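Local coordinates for protein lysin (PDB 6L00) that probably anchors a phage endolysin to the enterococcal cell wall, this chain being its C-terminal cell-wall binding domain without the CHAP catalytic domain, at residues F2-R7 against M60-L65. Sequence-based numbering, arbitrary orientation.
Sequences FIYYKR and MMEAAL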
loop_
_atom_site.group_PDB
_atom_site.type_symbol
_atom_site.label_atom_id
_atom_site.label_comp_id
_atom_site.label_asym_id
_atom_site.label_seq_id
_atom_site.Cartn_x
_atom_site.Cartn_y
_atom_site.Cartn_z
ATOM N N PHE A 2 -2.564 -9.780 5.986
ATOM C CA PHE A 2 -2.433 -10.692 7.111
ATOM C C PHE A 2 -3.778 -10.737 7.814
ATOM O O PHE A 2 -4.662 -9.916 7.550
ATOM C CB PHE A 2 -1.303 -10.263 8.059
ATOM C CG PHE A 2 -1.424 -8.853 8.560
ATOM C CD1 PHE A 2 -2.143 -8.568 9.717
ATOM C CD2 PHE A 2 -0.797 -7.806 7.891
ATOM C CE1 PHE A 2 -2.248 -7.257 10.185
ATOM C CE2 PHE A 2 -0.895 -6.503 8.355
ATOM C CZ PHE A 2 -1.623 -6.229 9.500
ATOM N N ILE A 3 -3.938 -11.732 8.681
ATOM C CA ILE A 3 -5.114 -11.867 9.530
ATOM C C ILE A 3 -4.713 -11.504 10.950
ATOM O O ILE A 3 -3.584 -11.785 11.374
ATOM C CB ILE A 3 -5.688 -13.298 9.464
ATOM C CG1 ILE A 3 -6.419 -13.510 8.129
ATOM C CG2 ILE A 3 -6.575 -13.596 10.672
ATOM C CD1 ILE A 3 -6.849 -14.936 7.893
ATOM N N TYR A 4 -5.626 -10.871 11.680
ATOM C CA TYR A 4 -5.480 -10.744 13.119
ATOM C C TYR A 4 -6.807 -11.073 13.779
ATOM O O TYR A 4 -7.858 -11.144 13.131
ATOM C CB TYR A 4 -4.996 -9.342 13.539
ATOM C CG TYR A 4 -5.961 -8.214 13.238
ATOM C CD1 TYR A 4 -7.002 -7.885 14.119
ATOM C CD2 TYR A 4 -5.816 -7.456 12.083
ATOM C CE1 TYR A 4 -7.878 -6.836 13.834
ATOM C CE2 TYR A 4 -6.673 -6.420 11.795
ATOM C CZ TYR A 4 -7.700 -6.109 12.663
ATOM O OH TYR A 4 -8.541 -5.061 12.331
ATOM N N TYR A 5 -6.727 -11.295 15.085
ATOM C CA TYR A 5 -7.872 -11.577 15.932
ATOM C C TYR A 5 -8.144 -10.383 16.840
ATOM O O TYR A 5 -7.218 -9.706 17.290
ATOM C CB TYR A 5 -7.620 -12.800 16.797
ATOM C CG TYR A 5 -7.497 -14.130 16.080
ATOM C CD1 TYR A 5 -7.460 -14.227 14.689
ATOM C CD2 TYR A 5 -7.411 -15.293 16.820
ATOM C CE1 TYR A 5 -7.339 -15.474 14.065
ATOM C CE2 TYR A 5 -7.298 -16.517 16.220
ATOM C CZ TYR A 5 -7.256 -16.611 14.855
ATOM O OH TYR A 5 -7.128 -17.867 14.315
ATOM N N LYS A 6 -9.425 -10.146 17.119
ATOM C CA LYS A 6 -9.864 -9.043 17.965
ATOM C C LYS A 6 -10.780 -9.597 19.045
ATOM O O LYS A 6 -11.812 -10.206 18.730
ATOM C CB LYS A 6 -10.603 -7.975 17.152
ATOM C CG LYS A 6 -11.283 -6.921 18.015
ATOM C CD LYS A 6 -11.862 -5.793 17.186
ATOM C CE LYS A 6 -12.364 -4.657 18.071
ATOM N NZ LYS A 6 -13.099 -3.640 17.261
ATOM N N ARG A 7 -10.409 -9.392 20.310
ATOM C CA ARG A 7 -11.247 -9.789 21.438
ATOM C C ARG A 7 -12.190 -8.636 21.765
ATOM O O ARG A 7 -11.755 -7.578 22.235
ATOM C CB ARG A 7 -10.393 -10.171 22.647
ATOM C CG ARG A 7 -11.217 -10.555 23.871
ATOM C CD ARG A 7 -10.503 -11.577 24.741
ATOM N NE ARG A 7 -9.492 -10.967 25.597
ATOM C CZ ARG A 7 -9.621 -10.804 26.909
ATOM N NH1 ARG A 7 -10.729 -11.206 27.523
ATOM N NH2 ARG A 7 -8.642 -10.236 27.608
ATOM N N MET A 60 -4.571 1.743 16.364
ATOM C CA MET A 60 -3.907 2.417 15.255
ATOM C C MET A 60 -4.206 1.713 13.931
ATOM O O MET A 60 -4.399 2.367 12.897
ATOM C CB MET A 60 -2.404 2.497 15.527
ATOM C CG MET A 60 -2.066 3.448 16.676
ATOM S SD MET A 60 -0.292 3.725 16.919
ATOM C CE MET A 60 0.169 2.199 17.723
ATOM N N MET A 61 -4.269 0.379 13.948
ATOM C CA MET A 61 -4.634 -0.350 12.738
ATOM C C MET A 61 -6.046 0.006 12.288
ATOM O O MET A 61 -6.289 0.226 11.093
ATOM C CB MET A 61 -4.493 -1.854 12.976
ATOM C CG MET A 61 -3.044 -2.332 13.143
ATOM S SD MET A 61 -2.852 -4.064 12.616
ATOM C CE MET A 61 -3.790 -4.858 13.905
ATOM N N GLU A 62 -6.992 0.088 13.226
ATOM C CA GLU A 62 -8.362 0.430 12.850
ATOM C C GLU A 62 -8.473 1.876 12.358
ATOM O O GLU A 62 -9.306 2.172 11.491
ATOM C CB GLU A 62 -9.302 0.173 14.027
ATOM C CG GLU A 62 -9.386 -1.317 14.434
ATOM C CD GLU A 62 -10.317 -1.577 15.624
ATOM O OE1 GLU A 62 -10.430 -0.710 16.524
ATOM O OE2 GLU A 62 -10.932 -2.664 15.660
ATOM N N ALA A 63 -7.648 2.783 12.892
ATOM C CA ALA A 63 -7.651 4.161 12.402
ATOM C C ALA A 63 -7.098 4.257 10.984
ATOM O O ALA A 63 -7.599 5.044 10.171
ATOM C CB ALA A 63 -6.840 5.069 13.338
ATOM N N ALA A 64 -6.047 3.497 10.674
ATOM C CA ALA A 64 -5.370 3.649 9.391
ATOM C C ALA A 64 -5.951 2.782 8.283
ATOM O O ALA A 64 -5.728 3.076 7.106
ATOM C CB ALA A 64 -3.877 3.330 9.531
ATOM N N LEU A 65 -6.681 1.728 8.624
ATOM C CA LEU A 65 -7.168 0.763 7.641
ATOM C C LEU A 65 -8.685 0.802 7.609
ATOM O O LEU A 65 -9.340 0.224 8.498
ATOM C CB LEU A 65 -6.668 -0.636 7.983
ATOM C CG LEU A 65 -5.161 -0.748 8.206
ATOM C CD1 LEU A 65 -4.847 -2.123 8.771
ATOM C CD2 LEU A 65 -4.397 -0.502 6.916
HETATM O O HOH W 1 -10.977 -4.454 13.591
HETATM O O HOH W 2 -11.453 -1.461 18.811
#
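Phe2 turns the rim of its ring to Met61: Phe2 CZ lies 4.0 Å from Met61 SD, with the sulfur close to the ring plane, 85° off its normal. Such an edge-on Met-aromatic contact suits a polarisable sulfur, which meets the slightly positive ring hydrogens. The ring also stacks with Tyr42 of a second subunit.

Two residues on, Tyr4 receives the same methionine differently. A bend at the last torsion of Met61 (chi3 -68°) carries its methyl over one face of the Tyr4 ring, where Met61 CE sits 3.9 Å from the centroid in a CH-pi contact, nearest Tyr4 CD2 and displaced toward the rim. The unbranched, flexible methionine thus sets its sulfur at the Phe2 edge and, obliquely, by the Tyr4 ring, while its methyl covers the Tyr4 face. Trp16 of strand 13-19 meets the Tyr4 ring nearly parallel. Tyrosine also brings a hydroxyl to the border of this apolar layer: a water near the ring plane joins Tyr4 OH to Glu62 OE2.

Lys6, extended throughout with CG anti to its backbone N (chi1 170°), reaches the same carboxylate oxygen. Its NZ donates to the syn lone pair of Glu62 OE2 at 2.9 Å, forming a salt bridge, while a second water links NZ to Glu62 OE1. Both carboxylate oxygens are therefore held, and the long chains of Lys6 and Glu62 span a wide gap: the axes of strand 2-7 and helix 60-64 come no closer than 12.5 Å. This is helix-on-sheet packing, the last helix, 56-64, lying across an inner strand of a mixed sheet.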